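Local coordinates for MutT related protein (Methanosarcina mazei, PDB 3GRN) that probably acts as a Nudix-family (MutT-related) hydrolase, though its substrate is not established, at residues 11-16 with 57-62; 63-68 with 93-98; 31-36 with 81-86; 53-58 with 67-72; 20-25 with 114-119. All coordinates share one frame; numbering follows the deposited sequence. Where two conformers were deposited one is given.

How the contacts relate
Contacts 1 and 5 are buried and wholly apolar across their segments. They pack helix 51-63 and the short helix 113-116 against opposite faces of the mixed sheet, using side chains of strands 7-16 and 22-27. Contact 4 shares helix 51-63 with contact 1 and adds the loop that follows it, with M67 bridging the two; contact 2 takes that loop on to residues 93-98. Both are only partly buried, and in each a water joins backbone atoms beside the apolar pairs. Contact 3 stands apart, about 25 Å from contact 2 between centres, and is ionic: a salt-bridge network between two loops at a partly exposed edge near the second subunit.

Contact 1 of 5, residues 11-16 with 57-62; sequences VYALIR and REVWEE
V59 and I15 reach toward each other end to end, one from helix 51-63 and the other from strand 7-16, so that V59 CG1 lies 3.7 Å from I15 CD1. The isoleucine is long enough for this because its outer branch is stretched out, with CD1 trans to CA (chi2 176°), and projects from the sheet toward the helix. The other methyl of the valine, CG2, settles on the short side chain of A13, at 3.6 Å from A13 CB. V59 is turned with CG1 anti to its own backbone N (chi1 167°), which gives CG1 to the tip of I15 while CG2 rests on A13 and also brushes I15 CD1. The small alanine lets the backbones approach, and the CA atoms of A13 and V59 are 7.3 Å apart. Helix 51-63 carries most of the Nudix box, residues 43-64, and V59 is one of the bulky aliphatic residues of the signature, in its REUXEE part. While V59 faces the sheet, R57, E58 and E62 of the same helix carry the polar chemistry. R57 NH1 is 2.9 Å from E58 OE2 in a salt bridge whose hydrogen bond is bent and weak, and R57 NE forms a second salt bridge with E49. E62 OE1 accepts a hydrogen bond from the backbone N of G42, tying the helix to strand 38-44. In Nudix hydrolases, glutamates of this signature commonly bind the divalent metals; here E58 OE2 is hydrogen-bonded to a glycerol, probably from the crystallisation liquor.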
# COMPACT_ATOMS: atom_id res chain seq x y z
N VAL A 11 6.98 10.85 2.34
CA VAL A 11 8.18 11.05 1.53
C VAL A 11 7.89 10.84 0.04
O VAL A 11 7.12 9.95 -0.34
CB VAL A 11 9.34 10.14 1.99
CG1 VAL A 11 9.89 10.60 3.34
CG2 VAL A 11 8.87 8.67 2.11
N TYR A 12 8.48 11.68 -0.80
CA TYR A 12 8.37 11.55 -2.27
C TYR A 12 9.74 11.49 -2.93
O TYR A 12 10.74 11.97 -2.36
CB TYR A 12 7.52 12.67 -2.86
CG TYR A 12 6.10 12.58 -2.34
CD1 TYR A 12 5.19 11.68 -2.92
CD2 TYR A 12 5.67 13.33 -1.26
CE1 TYR A 12 3.87 11.56 -2.46
CE2 TYR A 12 4.34 13.20 -0.77
CZ TYR A 12 3.46 12.30 -1.38
OH TYR A 12 2.16 12.15 -0.94
N ALA A 13 9.79 10.88 -4.14
CA ALA A 13 11.06 10.80 -4.89
C ALA A 13 10.97 11.50 -6.22
O ALA A 13 9.97 11.35 -6.93
CB ALA A 13 11.45 9.36 -5.12
N LEU A 14 12.01 12.26 -6.55
CA LEU A 14 12.19 12.83 -7.89
C LEU A 14 13.09 11.88 -8.66
O LEU A 14 14.29 11.79 -8.41
CB LEU A 14 12.88 14.20 -7.83
CG LEU A 14 12.12 15.34 -7.20
CD1 LEU A 14 13.02 16.60 -7.19
CD2 LEU A 14 10.81 15.63 -7.92
N ILE A 15 12.48 11.18 -9.61
CA ILE A 15 13.20 10.16 -10.37
C ILE A 15 13.16 10.58 -11.82
O ILE A 15 12.08 10.75 -12.36
CB ILE A 15 12.54 8.79 -10.21
CG1 ILE A 15 12.61 8.35 -8.75
CG2 ILE A 15 13.18 7.76 -11.12
CD1 ILE A 15 11.90 7.07 -8.46
N ARG A 16 14.35 10.69 -12.44
CA ARG A 16 14.45 11.14 -13.83
C ARG A 16 14.92 10.04 -14.77
O ARG A 16 15.60 9.10 -14.35
CB ARG A 16 15.41 12.33 -13.96
CG ARG A 16 15.07 13.52 -13.08
CD ARG A 16 16.27 14.44 -13.04
NE ARG A 16 16.20 15.39 -11.94
CZ ARG A 16 16.56 15.13 -10.68
NH1 ARG A 16 17.01 13.92 -10.34
NH2 ARG A 16 16.45 16.08 -9.77
N ARG A 57 11.56 2.20 0.07
CA ARG A 57 10.47 1.21 0.21
C ARG A 57 9.28 1.60 -0.64
O ARG A 57 8.77 0.79 -1.40
CB ARG A 57 10.04 1.12 1.68
CG ARG A 57 8.85 0.20 1.91
CD ARG A 57 8.33 0.25 3.35
NE ARG A 57 8.05 1.61 3.85
CZ ARG A 57 6.94 2.31 3.64
NH1 ARG A 57 5.95 1.84 2.89
NH2 ARG A 57 6.85 3.52 4.18
N GLU A 58 8.85 2.86 -0.54
CA GLU A 58 7.71 3.35 -1.34
C GLU A 58 7.97 3.32 -2.84
O GLU A 58 7.10 2.93 -3.62
CB GLU A 58 7.34 4.75 -0.88
CG GLU A 58 6.72 4.73 0.52
CD GLU A 58 5.25 4.31 0.58
OE1 GLU A 58 4.62 4.08 -0.47
OE2 GLU A 58 4.71 4.24 1.72
N VAL A 59 9.16 3.73 -3.25
CA VAL A 59 9.52 3.71 -4.66
C VAL A 59 9.54 2.28 -5.20
O VAL A 59 8.95 2.03 -6.24
CB VAL A 59 10.84 4.42 -4.90
CG1 VAL A 59 11.36 4.13 -6.29
CG2 VAL A 59 10.60 5.92 -4.72
N TRP A 60 10.15 1.35 -4.46
CA TRP A 60 10.16 -0.06 -4.90
C TRP A 60 8.75 -0.62 -5.05
O TRP A 60 8.42 -1.19 -6.10
CB TRP A 60 11.01 -1.01 -4.08
CG TRP A 60 11.19 -2.29 -4.91
CD1 TRP A 60 12.01 -2.46 -6.01
CD2 TRP A 60 10.44 -3.50 -4.79
NE1 TRP A 60 11.84 -3.72 -6.54
CE2 TRP A 60 10.89 -4.38 -5.81
CE3 TRP A 60 9.45 -3.95 -3.90
CZ2 TRP A 60 10.39 -5.67 -5.96
CZ3 TRP A 60 8.95 -5.24 -4.07
CH2 TRP A 60 9.43 -6.08 -5.08
N GLU A 61 7.90 -0.41 -4.04
CA GLU A 61 6.56 -1.01 -4.06
C GLU A 61 5.67 -0.42 -5.12
O GLU A 61 4.83 -1.11 -5.67
CB GLU A 61 5.89 -0.92 -2.69
CG GLU A 61 6.62 -1.72 -1.64
CD GLU A 61 5.85 -1.84 -0.34
OE1 GLU A 61 4.76 -1.22 -0.22
OE2 GLU A 61 6.36 -2.56 0.55
N GLU A 62 5.89 0.87 -5.46
CA GLU A 62 5.01 1.54 -6.41
C GLU A 62 5.44 1.40 -7.87
O GLU A 62 4.62 1.55 -8.78
CB GLU A 62 4.89 3.01 -6.06
CG GLU A 62 4.22 3.19 -4.70
CD GLU A 62 4.07 4.61 -4.28
OE1 GLU A 62 4.67 5.50 -4.92
OE2 GLU A 62 3.35 4.83 -3.29

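Contact 2 of 5, residues 63-68 with 93-98; sequences TGITMV and GYVVAD
I65 and A97 bring their CA atoms within 6.9 Å of each other, yet no direct hydrogen bond joins the two segments, and a single water links the backbones instead. That water donates to T63 O and to D98 O, at 2.8 Å from each, giving one hydrogen to each carbonyl oxygen. Beside it the side chains make an apolar contact. I65 lays its longer branch against the alanine, with I65 CG1 3.8 Å from A97 CB, and its terminal CD1 goes on to a looser contact of 4.3 Å with V95 CG2. With CG1 beside the backbone N and anti to the carbonyl carbon (chi1 -62°), this branch leans toward 93-98. A branched residue can fill such a site while A97, being small, admits the flank of the chain rather than its end alone. The approach of I65 is prepared by the turn before it: T63 OG1 accepts from I65 N (3.1 Å, N-H...O angle 157°), an ST turn, and the same hydroxyl is hydrogen-bonded to V59 O in the last turn of the helix. G64, the final glycine of the Nudix box, leaves the helix with a phi of 84°, where a beta carbon would press on the preceding carbonyl oxygen. I65 also packs on V59 of helix 51-63 and on L23 of strand 22-27, V95 touches I15 of strand 7-16, and M67, turning away from 93-98 beyond CB, packs on A13 and V55, so the loop lies against both helix 51-63 and strand 7-16.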
# COMPACT_ATOMS: atom_id res chain seq x y z
N THR A 63 6.74 1.20 -8.08
CA THR A 63 7.30 1.29 -9.43
C THR A 63 8.26 0.15 -9.81
O THR A 63 8.61 0.03 -10.98
CB THR A 63 8.11 2.60 -9.65
OG1 THR A 63 9.35 2.51 -8.94
CG2 THR A 63 7.33 3.90 -9.24
N GLY A 64 8.71 -0.65 -8.85
CA GLY A 64 9.69 -1.71 -9.17
C GLY A 64 11.14 -1.21 -9.19
O GLY A 64 12.08 -2.00 -9.37
N ILE A 65 11.33 0.10 -9.02
CA ILE A 65 12.66 0.71 -9.04
C ILE A 65 13.38 0.54 -7.72
O ILE A 65 12.84 0.87 -6.66
CB ILE A 65 12.59 2.21 -9.47
CG1 ILE A 65 12.04 2.32 -10.90
CG2 ILE A 65 13.99 2.91 -9.37
CD1 ILE A 65 11.63 3.70 -11.32
N THR A 66 14.61 0.03 -7.79
CA THR A 66 15.47 0.02 -6.61
C THR A 66 16.33 1.28 -6.66
O THR A 66 17.13 1.47 -7.59
CB THR A 66 16.39 -1.22 -6.59
OG1 THR A 66 15.59 -2.40 -6.59
CG2 THR A 66 17.27 -1.21 -5.33
N MET A 67 16.12 2.14 -5.67
CA MET A 67 16.84 3.40 -5.58
C MET A 67 17.55 3.51 -4.23
O MET A 67 17.04 3.06 -3.20
CB MET A 67 15.86 4.58 -5.83
CG MET A 67 15.07 5.08 -4.59
SD MET A 67 14.72 6.83 -4.76
CE MET A 67 13.89 7.08 -3.25
N VAL A 68 18.74 4.10 -4.24
CA VAL A 68 19.32 4.64 -3.01
C VAL A 68 19.11 6.16 -3.06
O VAL A 68 19.56 6.83 -4.00
CB VAL A 68 20.80 4.18 -2.75
CG1 VAL A 68 21.68 4.29 -3.99
CG2 VAL A 68 21.42 4.93 -1.56
N GLY A 93 17.75 10.78 -8.55
CA GLY A 93 18.78 10.74 -9.60
C GLY A 93 18.20 10.40 -10.96
O GLY A 93 17.05 10.74 -11.26
N TYR A 94 19.01 9.73 -11.78
CA TYR A 94 18.65 9.37 -13.15
C TYR A 94 18.70 7.86 -13.29
O TYR A 94 19.70 7.24 -12.91
CB TYR A 94 19.63 10.00 -14.16
CG TYR A 94 19.59 11.50 -14.26
CD1 TYR A 94 18.96 12.13 -15.32
CD2 TYR A 94 20.20 12.31 -13.29
CE1 TYR A 94 18.91 13.51 -15.43
CE2 TYR A 94 20.15 13.70 -13.37
CZ TYR A 94 19.51 14.29 -14.45
OH TYR A 94 19.46 15.66 -14.56
N VAL A 95 17.62 7.28 -13.80
CA VAL A 95 17.49 5.83 -13.95
C VAL A 95 17.09 5.38 -15.36
O VAL A 95 16.50 6.13 -16.13
CB VAL A 95 16.49 5.16 -12.93
CG1 VAL A 95 16.87 5.47 -11.47
CG2 VAL A 95 15.04 5.55 -13.24
N VAL A 96 17.41 4.13 -15.66
CA VAL A 96 16.93 3.47 -16.85
C VAL A 96 16.12 2.31 -16.29
O VAL A 96 16.68 1.33 -15.79
CB VAL A 96 18.11 2.95 -17.74
CG1 VAL A 96 17.57 2.29 -19.00
CG2 VAL A 96 19.08 4.08 -18.10
N ALA A 97 14.79 2.45 -16.32
CA ALA A 97 13.91 1.45 -15.75
C ALA A 97 12.61 1.34 -16.53
O ALA A 97 12.10 2.33 -17.05
CB ALA A 97 13.62 1.77 -14.28
N ASP A 98 12.09 0.12 -16.63
CA ASP A 98 10.73 -0.08 -17.10
C ASP A 98 9.83 -0.09 -15.87
O ASP A 98 9.84 -1.06 -15.10
CB ASP A 98 10.59 -1.38 -17.89
CG ASP A 98 10.95 -1.20 -19.36
OD1 ASP A 98 10.03 -1.22 -20.20
OD2 ASP A 98 12.15 -1.02 -19.65
O HOH W 1 10.74 -0.98 -12.48

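Contact 3 of 5, residues 31-36 with 81-86; sequences SRTNAG and TEKKVI
R32 grips E82 side-on with two nitrogens, a short and directional pairing that nevertheless sits on the solvent-facing rim of the contact. R32 NE lies 2.8 Å from E82 OE2, while R32 NH2 gives its hydrogen to E82 OE1 at 3.1 Å. Each oxygen uses its syn lone pair, and the guanidinium and carboxylate planes are only 6° apart, so the charged groups meet edge to edge as two flat plates. The arginine reaches across because its chain runs extended from CG to NE, with CG anti to the backbone N (chi1 171°). R32 itself is exposed and lies about 4 Å from a bound glycerol. The inner side is packed without a hydrogen bond: the T33 CG2 methyl lies 3.4 Å from NZ of the buried K83 as the two side chains cross at about a right angle. K83 NZ also forms a longer salt bridge, 3.5 Å, with E82 OE2. E120 of the second subunit approaches the group, making long, weak ion pairs with R32 and K83. Two cations round the E82 carboxylate, with a second carboxylate close by, make an alternating network in which R32 and K83 probably offset the repulsion between the two acids.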
# COMPACT_ATOMS: atom_id res chain seq x y z
N SER A 31 -8.58 4.82 -4.24
CA SER A 31 -7.78 5.46 -3.20
C SER A 31 -8.67 6.36 -2.34
O SER A 31 -9.52 7.11 -2.85
CB SER A 31 -6.64 6.30 -3.79
OG SER A 31 -5.93 5.59 -4.80
N ARG A 32 -8.47 6.25 -1.03
CA ARG A 32 -9.19 7.05 -0.03
C ARG A 32 -8.93 8.56 -0.20
O ARG A 32 -9.84 9.37 -0.05
CB ARG A 32 -8.79 6.57 1.37
CG ARG A 32 -9.29 7.43 2.51
CD ARG A 32 -8.79 6.90 3.85
NE ARG A 32 -9.62 7.34 4.97
CZ ARG A 32 -10.76 6.77 5.35
NH1 ARG A 32 -11.24 5.71 4.69
NH2 ARG A 32 -11.43 7.25 6.38
N THR A 33 -7.68 8.92 -0.52
CA THR A 33 -7.25 10.31 -0.69
C THR A 33 -6.83 10.53 -2.15
O THR A 33 -6.21 9.65 -2.76
CB THR A 33 -6.05 10.64 0.24
OG1 THR A 33 -4.89 9.90 -0.17
CG2 THR A 33 -6.36 10.29 1.70
N ASN A 34 -7.17 11.70 -2.71
CA ASN A 34 -6.72 12.10 -4.07
C ASN A 34 -6.89 11.04 -5.16
O ASN A 34 -6.01 10.86 -6.01
CB ASN A 34 -5.23 12.53 -4.05
CG ASN A 34 -5.04 13.99 -3.73
OD1 ASN A 34 -5.76 14.86 -4.21
ND2 ASN A 34 -4.01 14.27 -2.94
N ALA A 35 -8.03 10.35 -5.13
CA ALA A 35 -8.31 9.28 -6.09
C ALA A 35 -8.27 9.81 -7.53
O ALA A 35 -8.81 10.86 -7.82
CB ALA A 35 -9.66 8.67 -5.77
N GLY A 36 -7.57 9.11 -8.40
CA GLY A 36 -7.51 9.52 -9.81
C GLY A 36 -6.53 10.60 -10.23
O GLY A 36 -6.40 10.85 -11.42
N THR A 81 -8.63 16.18 4.00
CA THR A 81 -9.77 16.24 4.89
C THR A 81 -9.48 15.65 6.29
O THR A 81 -9.91 16.21 7.30
CB THR A 81 -11.08 15.69 4.23
OG1 THR A 81 -12.15 15.87 5.15
CG2 THR A 81 -10.94 14.20 3.91
N GLU A 82 -8.73 14.54 6.37
CA GLU A 82 -8.59 13.93 7.69
C GLU A 82 -7.21 14.03 8.33
O GLU A 82 -7.04 13.61 9.47
CB GLU A 82 -9.12 12.50 7.70
CG GLU A 82 -8.20 11.49 7.11
CD GLU A 82 -8.95 10.32 6.51
OE1 GLU A 82 -9.97 9.89 7.10
OE2 GLU A 82 -8.50 9.84 5.45
N LYS A 83 -6.25 14.63 7.61
CA LYS A 83 -4.90 14.83 8.14
C LYS A 83 -4.18 15.95 7.37
O LYS A 83 -4.57 16.27 6.24
CB LYS A 83 -4.09 13.54 8.04
CG LYS A 83 -3.83 13.07 6.60
CD LYS A 83 -3.58 11.58 6.55
CE LYS A 83 -3.78 11.06 5.15
NZ LYS A 83 -5.23 10.93 4.84
N LYS A 84 -3.14 16.51 7.99
CA LYS A 84 -2.20 17.40 7.31
C LYS A 84 -0.93 16.63 6.99
O LYS A 84 -0.41 15.92 7.85
CB LYS A 84 -1.86 18.61 8.18
CG LYS A 84 -3.11 19.51 8.48
CD LYS A 84 -2.77 20.81 9.21
CE LYS A 84 -2.39 21.92 8.23
NZ LYS A 84 -1.88 23.17 8.88
N VAL A 85 -0.42 16.80 5.79
CA VAL A 85 0.74 16.07 5.35
C VAL A 85 1.98 16.99 5.34
O VAL A 85 1.95 18.12 4.84
CB VAL A 85 0.49 15.44 3.98
CG1 VAL A 85 1.75 14.75 3.46
CG2 VAL A 85 -0.71 14.44 4.06
N ILE A 86 3.05 16.52 5.96
CA ILE A 86 4.35 17.18 5.84
C ILE A 86 5.18 16.18 5.04
O ILE A 86 5.43 15.05 5.51
CB ILE A 86 5.05 17.35 7.20
CG1 ILE A 86 4.27 18.30 8.12
CG2 ILE A 86 6.48 17.89 6.97
CD1 ILE A 86 4.62 18.10 9.61

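Contact 4 of 5, residues 53-58 with 67-72; sequences EGVARE and MVPGDI
V55, on the helix of the Nudix box (51-63), is clasped by M67 and P69 of the loop that turns back beside it. M67 CE sits astride the valine fork, 3.5 Å from both V55 CG1 and V55 CG2, while P69 CG meets V55 CG1 at the same 3.5 Å; these pairs are tighter than usual carbon contacts. V55 and M67 cross at about a right angle, whereas the proline and the valine slide past each other in opposite directions. The fork faces this way because CG1 is wedged between the backbone N and the carbonyl carbon of V55 (chi1 69°). The extended, unbranched methionine can bring its terminal methyl onto the fork, and the compact ring of P69 offers its CG to V55 CG1 and its CD, more loosely, to A56 CB. Next to V55, the small A56 lets the loop backbone come close, with A56 CB 3.6 Å from M67 O. One shell further out, V55 also packs on V11, A13 and F90 of the sheet, and M67 on A13, so both also touch the sheet. K52 of the same helix holds the loop through P69 O and G70 O, and further along G70 and D71 make backbone bonds with D91. Between the backbones sits one water, donating to A56 O at 2.7 Å and accepting from M67 N at 2.9 Å.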
# COMPACT_ATOMS: atom_id res chain seq x y z
N GLU A 53 14.82 5.17 4.32
CA GLU A 53 14.31 3.79 4.24
C GLU A 53 12.90 3.85 3.67
O GLU A 53 12.54 3.06 2.80
CB GLU A 53 14.27 3.11 5.61
CG GLU A 53 15.59 2.49 6.09
CD GLU A 53 15.65 2.21 7.61
OE1 GLU A 53 14.69 2.51 8.37
OE2 GLU A 53 16.69 1.66 8.05
N GLY A 54 12.10 4.79 4.18
CA GLY A 54 10.75 4.99 3.70
C GLY A 54 10.64 5.28 2.22
O GLY A 54 9.83 4.69 1.52
N VAL A 55 11.48 6.19 1.73
CA VAL A 55 11.32 6.57 0.33
C VAL A 55 11.77 5.43 -0.59
O VAL A 55 11.10 5.17 -1.59
CB VAL A 55 11.93 7.96 0.02
CG1 VAL A 55 13.42 7.92 0.10
CG2 VAL A 55 11.38 8.53 -1.29
N ALA A 56 12.83 4.71 -0.23
CA ALA A 56 13.26 3.56 -1.06
C ALA A 56 12.17 2.46 -1.09
O ALA A 56 11.89 1.91 -2.15
CB ALA A 56 14.60 3.01 -0.58
N ARG A 57 11.56 2.20 0.07
CA ARG A 57 10.47 1.21 0.21
C ARG A 57 9.28 1.60 -0.64
O ARG A 57 8.77 0.79 -1.40
CB ARG A 57 10.04 1.12 1.68
CG ARG A 57 8.85 0.20 1.91
CD ARG A 57 8.33 0.25 3.35
NE ARG A 57 8.05 1.61 3.85
CZ ARG A 57 6.94 2.31 3.64
NH1 ARG A 57 5.95 1.84 2.89
NH2 ARG A 57 6.85 3.52 4.18
N GLU A 58 8.85 2.86 -0.54
CA GLU A 58 7.71 3.35 -1.34
C GLU A 58 7.97 3.32 -2.84
O GLU A 58 7.10 2.93 -3.62
CB GLU A 58 7.34 4.75 -0.88
CG GLU A 58 6.72 4.73 0.52
CD GLU A 58 5.25 4.31 0.58
OE1 GLU A 58 4.62 4.08 -0.47
OE2 GLU A 58 4.71 4.24 1.72
N MET A 67 16.12 2.14 -5.67
CA MET A 67 16.84 3.40 -5.58
C MET A 67 17.55 3.51 -4.23
O MET A 67 17.04 3.06 -3.20
CB MET A 67 15.86 4.58 -5.83
CG MET A 67 15.07 5.08 -4.59
SD MET A 67 14.72 6.83 -4.76
CE MET A 67 13.89 7.08 -3.25
N VAL A 68 18.74 4.10 -4.24
CA VAL A 68 19.32 4.64 -3.01
C VAL A 68 19.11 6.16 -3.06
O VAL A 68 19.56 6.83 -4.00
CB VAL A 68 20.80 4.18 -2.75
CG1 VAL A 68 21.68 4.29 -3.99
CG2 VAL A 68 21.42 4.93 -1.56
N PRO A 69 18.34 6.69 -2.09
CA PRO A 69 17.97 8.10 -2.11
C PRO A 69 19.20 8.99 -1.99
O PRO A 69 20.09 8.70 -1.20
CB PRO A 69 17.10 8.25 -0.86
CG PRO A 69 16.68 6.86 -0.50
CD PRO A 69 17.78 5.97 -0.93
N GLY A 70 19.23 10.05 -2.80
CA GLY A 70 20.30 11.03 -2.75
C GLY A 70 19.92 12.15 -1.79
O GLY A 70 19.30 11.92 -0.76
N ASP A 71 20.27 13.37 -2.15
CA ASP A 71 20.05 14.49 -1.24
C ASP A 71 18.56 14.86 -1.15
O ASP A 71 17.76 14.54 -2.02
CB ASP A 71 20.84 15.71 -1.73
CG ASP A 71 22.34 15.47 -1.73
OD1 ASP A 71 22.86 14.79 -0.81
OD2 ASP A 71 23.01 15.98 -2.66
N ILE A 72 18.21 15.58 -0.09
CA ILE A 72 16.86 16.13 0.01
C ILE A 72 16.68 17.24 -1.02
O ILE A 72 17.55 18.10 -1.16
CB ILE A 72 16.60 16.67 1.43
CG1 ILE A 72 16.63 15.53 2.44
CG2 ILE A 72 15.27 17.42 1.48
CD1 ILE A 72 17.04 15.98 3.81
O HOH W 2 13.66 1.66 -4.15

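Contact 5 of 5, residues 20-25 with 114-119; sequences GEFLLL and EKILGM
On the face of the Nudix-fold sheet that also carries helix 124-137, F22 and L24 of strand 22-27 receive I116 and M119 from the short helix 113-116 and the turn after it. I116 CD1 lies 3.9 Å from F22 CD2, its side chain crossing that of the phenylalanine at about a right angle. L24 is met from two directions: M119 comes tip to tip, with M119 CE 3.6 Å from L24 CD1, and I116 CG1 touches the same methyl more loosely at 4.4 Å. The methionine bends at its last torsion (chi3 -69°), which swings CE toward the strand; its flexible thioether suits a site at the margin of the helix. The route there is a tight one, since L117 is the centre of an inverse gamma turn, and at G118 a beta carbon would be crowded by E114 O, which explains the glycine. F22 and L24 point the same way because they are alternate residues of one strand, while L23 points to the other face and packs on I65. Around them, F22 meets F130 edge-to-face, and L122 touches both L24 and I116. Charge is kept outside, where K115 NZ pairs with E114 OE2 at 3.2 Å. With no hydrogen bond between the two segments, the helix and the turn after it meet the strand through apolar contacts, while F22 and L24 also make backbone bonds to V111 and S109 of strand 105-111.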
# COMPACT_ATOMS: atom_id res chain seq x y z
N GLY A 20 16.04 13.42 -18.55
CA GLY A 20 15.82 14.36 -17.44
C GLY A 20 14.36 14.67 -17.14
O GLY A 20 14.07 15.60 -16.38
N GLU A 21 13.44 13.91 -17.73
CA GLU A 21 12.01 14.05 -17.46
C GLU A 21 11.68 13.31 -16.16
O GLU A 21 12.28 12.27 -15.89
CB GLU A 21 11.16 13.45 -18.58
CG GLU A 21 11.38 14.07 -19.97
CD GLU A 21 10.70 13.29 -21.07
OE1 GLU A 21 10.82 12.03 -21.08
OE2 GLU A 21 10.04 13.92 -21.94
N PHE A 22 10.72 13.83 -15.40
CA PHE A 22 10.37 13.28 -14.07
C PHE A 22 9.27 12.23 -14.13
O PHE A 22 8.30 12.38 -14.86
CB PHE A 22 9.94 14.40 -13.12
CG PHE A 22 11.02 15.39 -12.82
CD1 PHE A 22 11.91 15.19 -11.78
CD2 PHE A 22 11.15 16.55 -13.60
CE1 PHE A 22 12.92 16.11 -11.50
CE2 PHE A 22 12.15 17.47 -13.33
CZ PHE A 22 13.03 17.26 -12.28
N LEU A 23 9.40 11.22 -13.29
CA LEU A 23 8.40 10.16 -13.20
C LEU A 23 7.19 10.62 -12.39
O LEU A 23 7.31 10.91 -11.19
CB LEU A 23 9.01 8.90 -12.56
CG LEU A 23 8.06 7.69 -12.41
CD1 LEU A 23 7.39 7.27 -13.72
CD2 LEU A 23 8.76 6.51 -11.72
N LEU A 24 6.03 10.66 -13.06
CA LEU A 24 4.76 10.89 -12.37
C LEU A 24 3.87 9.65 -12.48
O LEU A 24 3.96 8.91 -13.46
CB LEU A 24 4.02 12.12 -12.90
CG LEU A 24 4.80 13.41 -13.03
CD1 LEU A 24 3.84 14.52 -13.45
CD2 LEU A 24 5.49 13.76 -11.75
N LEU A 25 3.01 9.46 -11.49
CA LEU A 25 2.13 8.30 -11.45
C LEU A 25 0.71 8.79 -11.22
O LEU A 25 0.51 9.70 -10.42
CB LEU A 25 2.51 7.43 -10.25
CG LEU A 25 3.97 7.02 -10.09
CD1 LEU A 25 4.10 6.20 -8.78
CD2 LEU A 25 4.39 6.22 -11.27
N GLU A 114 9.10 21.72 -17.90
CA GLU A 114 8.26 22.65 -18.68
C GLU A 114 6.80 22.22 -18.72
O GLU A 114 5.91 23.04 -18.46
CB GLU A 114 8.80 22.81 -20.10
CG GLU A 114 8.15 23.96 -20.88
CD GLU A 114 8.20 23.76 -22.39
OE1 GLU A 114 7.97 24.76 -23.11
OE2 GLU A 114 8.45 22.63 -22.85
N LYS A 115 6.54 20.95 -19.04
CA LYS A 115 5.16 20.47 -19.11
C LYS A 115 4.53 20.39 -17.73
O LYS A 115 3.33 20.61 -17.59
CB LYS A 115 5.04 19.11 -19.82
CG LYS A 115 5.86 18.91 -21.10
CD LYS A 115 5.44 19.78 -22.26
CE LYS A 115 6.33 19.50 -23.47
NZ LYS A 115 6.41 20.67 -24.40
N ILE A 116 5.33 20.06 -16.70
CA ILE A 116 4.86 20.10 -15.31
C ILE A 116 4.37 21.52 -14.94
O ILE A 116 3.28 21.68 -14.37
CB ILE A 116 5.94 19.59 -14.30
CG1 ILE A 116 6.16 18.08 -14.44
CG2 ILE A 116 5.55 19.94 -12.88
CD1 ILE A 116 7.40 17.54 -13.71
N LEU A 117 5.16 22.53 -15.30
CA LEU A 117 4.76 23.93 -15.14
C LEU A 117 3.95 24.36 -16.38
O LEU A 117 4.34 25.26 -17.12
CB LEU A 117 5.99 24.81 -14.94
CG LEU A 117 7.03 24.38 -13.90
CD1 LEU A 117 8.34 25.16 -14.05
CD2 LEU A 117 6.49 24.48 -12.47
N GLY A 118 2.82 23.68 -16.58
CA GLY A 118 2.00 23.82 -17.78
C GLY A 118 0.92 22.75 -17.77
O GLY A 118 0.05 22.72 -18.65
N MET A 119 0.98 21.88 -16.77
CA MET A 119 0.03 20.79 -16.57
C MET A 119 -1.24 21.36 -15.91
O MET A 119 -1.39 22.58 -15.80
CB MET A 119 0.67 19.67 -15.70
CG MET A 119 0.26 18.22 -16.03
SD MET A 119 1.15 16.94 -15.10
CE MET A 119 2.75 17.11 -15.77